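Long-range contact in methionine-R-sulfoxide reductase (Neisseria meningitidis, PDB 3MMH), which reduces the R-sulfoxide of free methionine back to methionine, using a substrate pocket built within a GAF domain: residues A[50-55]-A[129-134]. Numbering follows the deposited sequence. Where two conformers were deposited one is given.
Sequences FWVGFY and GVLDAD. With SME (methionine sulfoxide), chain C.
With CG of Trp-51 turned anti to its own nitrogen (chi1 -161°) and CG of Asp-134 anti to its carbonyl carbon (chi1 -54°), the indole and carboxylate run alongside each other in the same direction, ring CE3 of Trp-51 3.6 Å from OD2 of Asp-134 in the conformer given. The Asp-132 side chain runs crosswise to that of Trp-51, with its carboxylate plane about 47° from the ring. The flat, largely apolar indole suits the substrate's methyl group: CE of methionine sulfoxide sits over the ring centre, 3.5 Å from Trp-51 CE2, while Asp-132 OD2 is 3.4 Å from the same CE. Gly-53, without a side chain, keeps clear of the indole beside it. Six backbone hydrogen bonds join the antiparallel strands, Asp-132 N to Gly-53 O being nearly straight; Phe-50 and Trp-51 together face Asp-134 in a classic beta bulge. On the other face, CE1 of Phe-54 packs against Leu-131 CB at 3.8 Å, and Val-52 meets Ala-133. These strands are central in the GAF sheet, flanked by 63-70 and 115-123, with helix 32-47 covering Val-52 and Phe-54.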
# COMPACT_ATOMS: atom_id res chain seq x y z
N PHE A 50 2.11 -12.54 -5.99
CA PHE A 50 3.15 -12.33 -4.98
C PHE A 50 3.34 -10.84 -4.63
O PHE A 50 3.50 -10.50 -3.43
CB PHE A 50 4.48 -12.88 -5.52
CG PHE A 50 5.64 -12.76 -4.61
CD1 PHE A 50 5.71 -13.48 -3.41
CD2 PHE A 50 6.70 -11.96 -4.97
CE1 PHE A 50 6.80 -13.33 -2.54
CE2 PHE A 50 7.80 -11.82 -4.12
CZ PHE A 50 7.85 -12.60 -3.00
N TRP A 51 3.34 -9.96 -5.61
CA TRP A 51 3.50 -8.57 -5.41
C TRP A 51 2.70 -7.85 -6.42
O TRP A 51 2.71 -8.19 -7.61
CB TRP A 51 5.01 -8.21 -5.54
CG TRP A 51 5.46 -6.91 -4.95
CD1 TRP A 51 6.05 -6.78 -3.70
CD2 TRP A 51 5.37 -5.58 -5.49
NE1 TRP A 51 6.34 -5.48 -3.50
CE2 TRP A 51 5.94 -4.71 -4.57
CE3 TRP A 51 4.91 -5.04 -6.70
CZ2 TRP A 51 6.06 -3.34 -4.76
CZ3 TRP A 51 4.99 -3.70 -6.92
CH2 TRP A 51 5.54 -2.85 -5.96
N VAL A 52 2.02 -6.77 -6.04
CA VAL A 52 1.32 -5.94 -7.00
C VAL A 52 1.24 -4.50 -6.47
O VAL A 52 0.86 -4.31 -5.31
CB VAL A 52 -0.07 -6.46 -7.43
CG1 VAL A 52 -0.98 -6.71 -6.23
CG2 VAL A 52 -0.71 -5.59 -8.48
N GLY A 53 1.55 -3.53 -7.28
CA GLY A 53 1.55 -2.16 -6.83
C GLY A 53 2.08 -1.21 -7.81
O GLY A 53 2.11 -1.51 -9.04
N PHE A 54 2.50 -0.05 -7.37
CA PHE A 54 2.82 1.09 -8.22
C PHE A 54 4.14 1.70 -7.87
O PHE A 54 4.50 1.78 -6.68
CB PHE A 54 1.72 2.14 -8.13
CG PHE A 54 0.36 1.63 -8.57
CD1 PHE A 54 0.01 1.65 -9.89
CD2 PHE A 54 -0.49 1.01 -7.66
CE1 PHE A 54 -1.24 1.13 -10.26
CE2 PHE A 54 -1.73 0.50 -8.03
CZ PHE A 54 -2.05 0.55 -9.37
N TYR A 55 4.78 2.26 -8.89
CA TYR A 55 5.84 3.25 -8.73
C TYR A 55 5.44 4.49 -9.49
O TYR A 55 4.79 4.38 -10.55
CB TYR A 55 7.18 2.75 -9.30
CG TYR A 55 7.87 1.69 -8.53
CD1 TYR A 55 9.00 2.00 -7.75
CD2 TYR A 55 7.48 0.33 -8.57
CE1 TYR A 55 9.64 1.05 -7.02
CE2 TYR A 55 8.12 -0.64 -7.83
CZ TYR A 55 9.22 -0.29 -7.02
OH TYR A 55 9.85 -1.24 -6.27
N GLY A 129 4.07 6.99 -14.11
CA GLY A 129 4.31 5.85 -13.21
C GLY A 129 4.05 4.55 -13.91
O GLY A 129 3.76 4.52 -15.11
N VAL A 130 4.10 3.47 -13.15
CA VAL A 130 3.85 2.14 -13.66
C VAL A 130 3.07 1.33 -12.63
O VAL A 130 3.21 1.54 -11.41
CB VAL A 130 5.12 1.38 -14.07
CG1 VAL A 130 5.97 2.14 -15.12
CG2 VAL A 130 6.00 1.03 -12.84
N LEU A 131 2.28 0.40 -13.14
CA LEU A 131 1.74 -0.75 -12.42
C LEU A 131 2.67 -1.93 -12.59
O LEU A 131 2.95 -2.27 -13.73
CB LEU A 131 0.34 -1.04 -12.91
CG LEU A 131 -0.51 -2.08 -12.19
CD1 LEU A 131 -2.03 -1.92 -12.56
CD2 LEU A 131 -0.05 -3.47 -12.35
N ASP A 132 3.13 -2.48 -11.51
CA ASP A 132 4.01 -3.64 -11.56
C ASP A 132 3.36 -4.79 -10.79
O ASP A 132 2.87 -4.61 -9.68
CB ASP A 132 5.36 -3.31 -10.89
CG ASP A 132 6.30 -4.45 -10.90
OD1 ASP A 132 6.50 -5.02 -11.92
OD2 ASP A 132 6.96 -4.70 -9.90
N ALA A 133 3.40 -5.98 -11.38
CA ALA A 133 2.91 -7.19 -10.74
C ALA A 133 3.95 -8.31 -10.92
O ALA A 133 4.53 -8.41 -12.01
CB ALA A 133 1.57 -7.65 -11.20
N ASP A 134 4.13 -9.08 -9.85
CA ASP A 134 5.15 -10.11 -9.83
C ASP A 134 4.57 -11.41 -9.27
O ASP A 134 3.65 -11.38 -8.47
CB ASP A 134 6.41 -9.63 -9.02
CG ASP A 134 6.96 -8.32 -9.51
OD1 ASP A 134 7.88 -8.37 -10.34
OD2 ASP A 134 6.43 -7.27 -9.04
N SME C . 11.31 -6.25 -10.85
CA SME C . 11.20 -4.78 -11.02
CB SME C . 11.50 -4.00 -9.72
CG SME C . 10.31 -3.82 -8.77
S SME C . 9.98 -5.25 -7.81
OE SME C . 10.02 -6.57 -8.40
CE SME C . 8.56 -4.72 -6.95
C SME C . 12.06 -4.32 -12.17
O SME C . 11.99 -3.12 -12.49
OXT SME C . 12.80 -5.18 -12.79